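Local atomic coordinates of oxidoreductase, NAD-binding/iron-sulfur cluster-binding protein (Nitratireductor pacificus pht-3B, PDB entry 6ZXU), a protein that probably removes halogen atoms from organic substrates by reductive dehalogenation, using bound cobalamin and two [4Fe-4S] clusters. Residues F533-Q536 and D537-Q541; I623-D626 and D627-N631. All blocks are in the same frame, centred on the assembly; numbering follows the deposited sequence.

In the fold
Contact 1 (533-541) centres on the short helix 535-540 and its N-cap, and brings the first cysteine of a ferredoxin-type motif to an iron-sulfur cluster; contact 2 (623-631) spans the C-terminal end of helix 619-628 and the turn after it. Their centres lie about 17 Å apart, yet they meet directly: Phe538 CE1 lies 3.5 Å from Ile623 CG1, and Gln541 also packs on Ile623. Contact 1 is partly buried, its inner side formed by Leu535, Phe538 and Cys539, the last bound to an iron. Contact 2 is mostly at the surface, with Asp626 as its buried residue, and its chemistry is that of carboxylates, an amide and salt bridges to basic side chains.

Contact 1 of 2, residues F533-Q536 and D537-Q541; sequences FGLQ and DFCNQ. With SF4 (iron/sulfur cluster), chain D.
Gly534 stands at the N-cap of helix 535-540 with a positive phi of 83°, and from there successive i to i+4 bonds run up the helix: Phe538 N to Gly534 O (3.2 Å), Cys539 N to Leu535 O (2.8 Å) and Asn540 N to Gln536 O (3.0 Å). A beta carbon on Gly534 would be pressed against the preceding carbonyl oxygen, which favours glycine here. One turn apart on the inner side, Leu535 sets its branch point against the sulfur of Cys539, CG to SG being 3.8 Å, while its CD1 lies alongside CB of Phe538. Cys539 SG, swung beside its own backbone N and anti to the carbonyl carbon (chi1 -79°), binds FE4 of the cluster at 2.2 Å. This cysteine opens the Cys-x-x-Cys-x-x-Cys signature of a ferredoxin-type site; Cys542, Cys545 and the distant Cys595 are the other cysteines of this cluster's pocket. The Phe538 ring flanks the same cluster obliquely: with CG turned anti to the backbone N (chi1 -164°), its CD1 and CE1 carbons lie against S1, CE1 at 3.6 Å. Trp597 meets the rings of both Phe538 and Phe533. Away from the cluster, the polar ends of Gln536 and Asp537 find partners elsewhere: the amide of Gln536 is held by Lys559, Glu497 and Val498 O, and Asp537 forms a salt bridge with Arg619. Gln541 NE2 folds back to Asp537 O in a weak bond of 3.3 Å.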
loop_
_atom_site.group_PDB
_atom_site.type_symbol
_atom_site.label_atom_id
_atom_site.label_comp_id
_atom_site.label_asym_id
_atom_site.label_seq_id
_atom_site.Cartn_x
_atom_site.Cartn_y
_atom_site.Cartn_z
ATOM N N PHE A 533 -6.222 15.445 15.633
ATOM C CA PHE A 533 -7.321 15.792 14.834
ATOM C C PHE A 533 -8.667 15.370 15.477
ATOM O O PHE A 533 -9.697 15.219 14.783
ATOM C CB PHE A 533 -7.212 15.300 13.403
ATOM C CG PHE A 533 -7.135 13.789 13.245
ATOM C CD1 PHE A 533 -5.926 13.124 13.385
ATOM C CD2 PHE A 533 -8.211 13.070 12.788
ATOM C CE1 PHE A 533 -5.805 11.764 13.192
ATOM C CE2 PHE A 533 -8.108 11.687 12.597
ATOM C CZ PHE A 533 -6.917 11.017 12.800
ATOM N N GLY A 534 -8.665 15.259 16.773
ATOM C CA GLY A 534 -9.884 14.991 17.477
ATOM C C GLY A 534 -10.275 13.506 17.531
ATOM O O GLY A 534 -11.358 13.211 17.936
ATOM N N LEU A 535 -9.399 12.580 17.133
ATOM C CA LEU A 535 -9.803 11.171 16.985
ATOM C C LEU A 535 -10.154 10.546 18.304
ATOM O O LEU A 535 -11.012 9.675 18.339
ATOM C CB LEU A 535 -8.778 10.337 16.241
ATOM C CG LEU A 535 -9.231 8.945 15.849
ATOM C CD1 LEU A 535 -10.339 8.997 14.771
ATOM C CD2 LEU A 535 -8.080 8.137 15.368
ATOM N N GLN A 536 -9.507 10.920 19.386
ATOM C CA GLN A 536 -9.827 10.259 20.705
ATOM C C GLN A 536 -11.271 10.458 21.038
ATOM O O GLN A 536 -12.014 9.504 21.285
ATOM C CB GLN A 536 -8.919 10.731 21.846
ATOM C CG GLN A 536 -7.444 10.544 21.601
ATOM C CD GLN A 536 -7.132 9.174 21.103
ATOM O OE1 GLN A 536 -7.336 8.171 21.817
ATOM N NE2 GLN A 536 -6.629 9.072 19.844
ATOM N N ASP A 537 -11.729 11.685 20.902
ATOM C CA ASP A 537 -13.182 11.988 21.111
ATOM C C ASP A 537 -14.081 11.255 20.095
ATOM O O ASP A 537 -15.162 10.798 20.448
ATOM C CB ASP A 537 -13.418 13.498 21.068
ATOM C CG ASP A 537 -14.914 13.886 21.328
ATOM O OD1 ASP A 537 -15.409 13.471 22.414
ATOM O OD2 ASP A 537 -15.586 14.505 20.441
ATOM N N PHE A 538 -13.673 11.182 18.825
ATOM C CA PHE A 538 -14.470 10.537 17.815
ATOM C C PHE A 538 -14.594 9.041 18.103
ATOM O O PHE A 538 -15.718 8.496 18.152
ATOM C CB PHE A 538 -13.858 10.715 16.448
ATOM C CG PHE A 538 -14.809 10.411 15.305
ATOM C CD1 PHE A 538 -15.046 9.167 14.942
ATOM C CD2 PHE A 538 -15.346 11.436 14.537
ATOM C CE1 PHE A 538 -15.897 8.865 13.896
ATOM C CE2 PHE A 538 -16.169 11.179 13.459
ATOM C CZ PHE A 538 -16.444 9.904 13.149
ATOM N N CYS A 539 -13.458 8.333 18.186
ATOM C CA CYS A 539 -13.487 6.889 18.448
ATOM C C CYS A 539 -14.180 6.623 19.762
ATOM O O CYS A 539 -14.821 5.628 19.961
ATOM C CB CYS A 539 -12.118 6.274 18.514
ATOM S SG CYS A 539 -11.404 5.979 16.949
ATOM N N ASN A 540 -14.138 7.537 20.701
ATOM C CA ASN A 540 -14.839 7.275 21.923
ATOM C C ASN A 540 -16.365 7.167 21.819
ATOM O O ASN A 540 -17.053 6.642 22.666
ATOM C CB ASN A 540 -14.585 8.360 22.902
ATOM C CG ASN A 540 -14.376 7.783 24.204
ATOM O OD1 ASN A 540 -13.332 7.045 24.427
ATOM N ND2 ASN A 540 -15.387 7.945 25.072
ATOM N N GLN A 541 -16.903 7.723 20.758
ATOM C CA GLN A 541 -18.338 7.767 20.521
ATOM C C GLN A 541 -18.781 6.823 19.414
ATOM O O GLN A 541 -19.933 6.816 19.084
ATOM C CB GLN A 541 -18.769 9.187 20.066
ATOM C CG GLN A 541 -18.489 10.323 20.983
ATOM C CD GLN A 541 -18.936 11.631 20.410
ATOM O OE1 GLN A 541 -20.115 11.875 20.209
ATOM N NE2 GLN A 541 -18.017 12.471 20.157
HETATM FE FE1 SF4 D . -13.409 2.223 14.943
HETATM FE FE2 SF4 D . -15.250 4.305 14.567
HETATM FE FE3 SF4 D . -13.090 4.134 12.950
HETATM FE FE4 SF4 D . -12.678 4.825 15.557
HETATM S S1 SF4 D . -13.872 5.917 13.954
HETATM S S2 SF4 D . -11.543 3.348 14.406
HETATM S S3 SF4 D . -14.288 3.539 16.453
HETATM S S4 SF4 D . -14.785 2.677 13.223
#

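Contact 2 of 2, residues I623-D626 and D627-N631; sequences IAMD and DALQN
Asp626 and Asn631 close the end of helix 619-628 through two bonds, one from the backbone and one from the side chain. The positive phi of Gln630 turns the chain so that Asn631 N reaches Asp626 O at 3.0 Å, almost in line with the carbonyl; Gln630 N bonds to Asp627 O at 2.7 Å, and the pair makes a Schellman motif. On the tight, buried side the two side chains cross at about a right angle, and Asn631 ND2 donates to Asp626 OD1 over 2.7 Å. The amide comes from above the carboxylate plane, the two planes being 54° apart. With chi1 near -161° the carboxylate of Asp626 is swung away from the backbone N and out towards Asn631; OD1 takes the amide, and OD2 forms a salt bridge with Lys544, a residue of the cluster pocket. That lysine also pairs with Asp627 OD1 and donates to Asn631 O, while Arg547 holds Asp627 OD2; a water donates both to this OD2 and to Ile623 O. Without the carboxylate, as with an alanine at Asp626, the Asn631 amide would probably lose its acceptor and Lys544 one of its two carboxylate partners. The solvent-facing side is apolar and looser. Met625, bent at chi2 and chi3, curls its CE methyl over the exposed turn, 3.7 Å from Leu629 CD2 and 3.9 Å from Ala628 CB. Asp626 OD2 and Asp627 OD1 stay 5.0 Å apart, and the lysine that both share probably offsets their like charges, tying the helix end to the residues around the cluster by electrostatics.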
loop_
_atom_site.group_PDB
_atom_site.type_symbol
_atom_site.label_atom_id
_atom_site.label_comp_id
_atom_site.label_asym_id
_atom_site.label_seq_id
_atom_site.Cartn_x
_atom_site.Cartn_y
_atom_site.Cartn_z
ATOM N N ILE A 623 -21.225 9.818 12.871
ATOM C CA ILE A 623 -21.131 8.402 13.244
ATOM C C ILE A 623 -22.448 7.679 12.949
ATOM O O ILE A 623 -22.463 6.611 12.334
ATOM C CB ILE A 623 -20.709 8.294 14.751
ATOM C CG1 ILE A 623 -19.263 8.683 14.900
ATOM C CG2 ILE A 623 -20.945 6.932 15.288
ATOM C CD1 ILE A 623 -18.933 9.117 16.310
ATOM N N ALA A 624 -23.553 8.288 13.333
ATOM C CA ALA A 624 -24.877 7.671 13.157
ATOM C C ALA A 624 -25.311 7.644 11.702
ATOM O O ALA A 624 -25.851 6.623 11.227
ATOM C CB ALA A 624 -25.890 8.384 14.005
ATOM N N MET A 625 -25.028 8.705 10.968
ATOM C CA MET A 625 -25.412 8.719 9.561
ATOM C C MET A 625 -24.589 7.802 8.716
ATOM O O MET A 625 -25.027 7.367 7.641
ATOM C CB MET A 625 -25.410 10.142 8.982
ATOM C CG MET A 625 -26.567 11.028 9.492
ATOM S SD MET A 625 -28.269 10.331 9.386
ATOM C CE MET A 625 -28.350 10.130 7.636
ATOM N N ASP A 626 -23.388 7.462 9.188
ATOM C CA ASP A 626 -22.586 6.555 8.436
ATOM C C ASP A 626 -23.302 5.184 8.313
ATOM O O ASP A 626 -23.179 4.528 7.332
ATOM C CB ASP A 626 -21.203 6.379 9.083
ATOM C CG ASP A 626 -20.187 5.800 8.092
ATOM O OD1 ASP A 626 -19.837 6.575 7.142
ATOM O OD2 ASP A 626 -19.709 4.631 8.269
ATOM N N ASP A 627 -23.976 4.779 9.379
ATOM C CA ASP A 627 -24.833 3.540 9.326
ATOM C C ASP A 627 -26.151 3.752 8.588
ATOM O O ASP A 627 -26.518 2.939 7.740
ATOM C CB ASP A 627 -25.080 3.093 10.735
ATOM C CG ASP A 627 -23.864 2.418 11.286
ATOM O OD1 ASP A 627 -23.114 1.763 10.434
ATOM O OD2 ASP A 627 -23.661 2.515 12.534
ATOM N N ALA A 628 -26.824 4.884 8.856
ATOM C CA ALA A 628 -28.142 5.151 8.231
ATOM C C ALA A 628 -28.003 5.196 6.726
ATOM O O ALA A 628 -28.841 4.618 6.025
ATOM C CB ALA A 628 -28.744 6.403 8.734
ATOM N N LEU A 629 -26.927 5.781 6.213
ATOM C CA LEU A 629 -26.655 5.763 4.789
ATOM C C LEU A 629 -25.991 4.482 4.281
ATOM O O LEU A 629 -25.608 4.394 3.111
ATOM C CB LEU A 629 -25.822 6.983 4.399
ATOM C CG LEU A 629 -26.478 8.306 4.843
ATOM C CD1 LEU A 629 -25.605 9.488 4.496
ATOM C CD2 LEU A 629 -27.856 8.539 4.291
ATOM N N GLN A 630 -25.880 3.478 5.143
ATOM C CA GLN A 630 -25.273 2.188 4.774
ATOM C C GLN A 630 -23.847 2.216 4.177
ATOM O O GLN A 630 -23.537 1.468 3.258
ATOM C CB GLN A 630 -26.199 1.457 3.818
ATOM C CG GLN A 630 -27.537 1.185 4.503
ATOM C CD GLN A 630 -28.400 0.433 3.569
ATOM O OE1 GLN A 630 -28.638 -0.742 3.805
ATOM N NE2 GLN A 630 -28.788 1.068 2.430
ATOM N N ASN A 631 -22.995 3.107 4.714
ATOM C CA ASN A 631 -21.605 3.120 4.342
ATOM C C ASN A 631 -21.032 1.829 4.852
ATOM O O ASN A 631 -21.349 1.362 5.932
ATOM C CB ASN A 631 -20.909 4.343 4.903
ATOM C CG ASN A 631 -21.371 5.618 4.231
ATOM O OD1 ASN A 631 -21.740 5.609 3.103
ATOM N ND2 ASN A 631 -21.367 6.698 4.932
HETATM O O HOH W 1 -21.449 4.026 13.048
#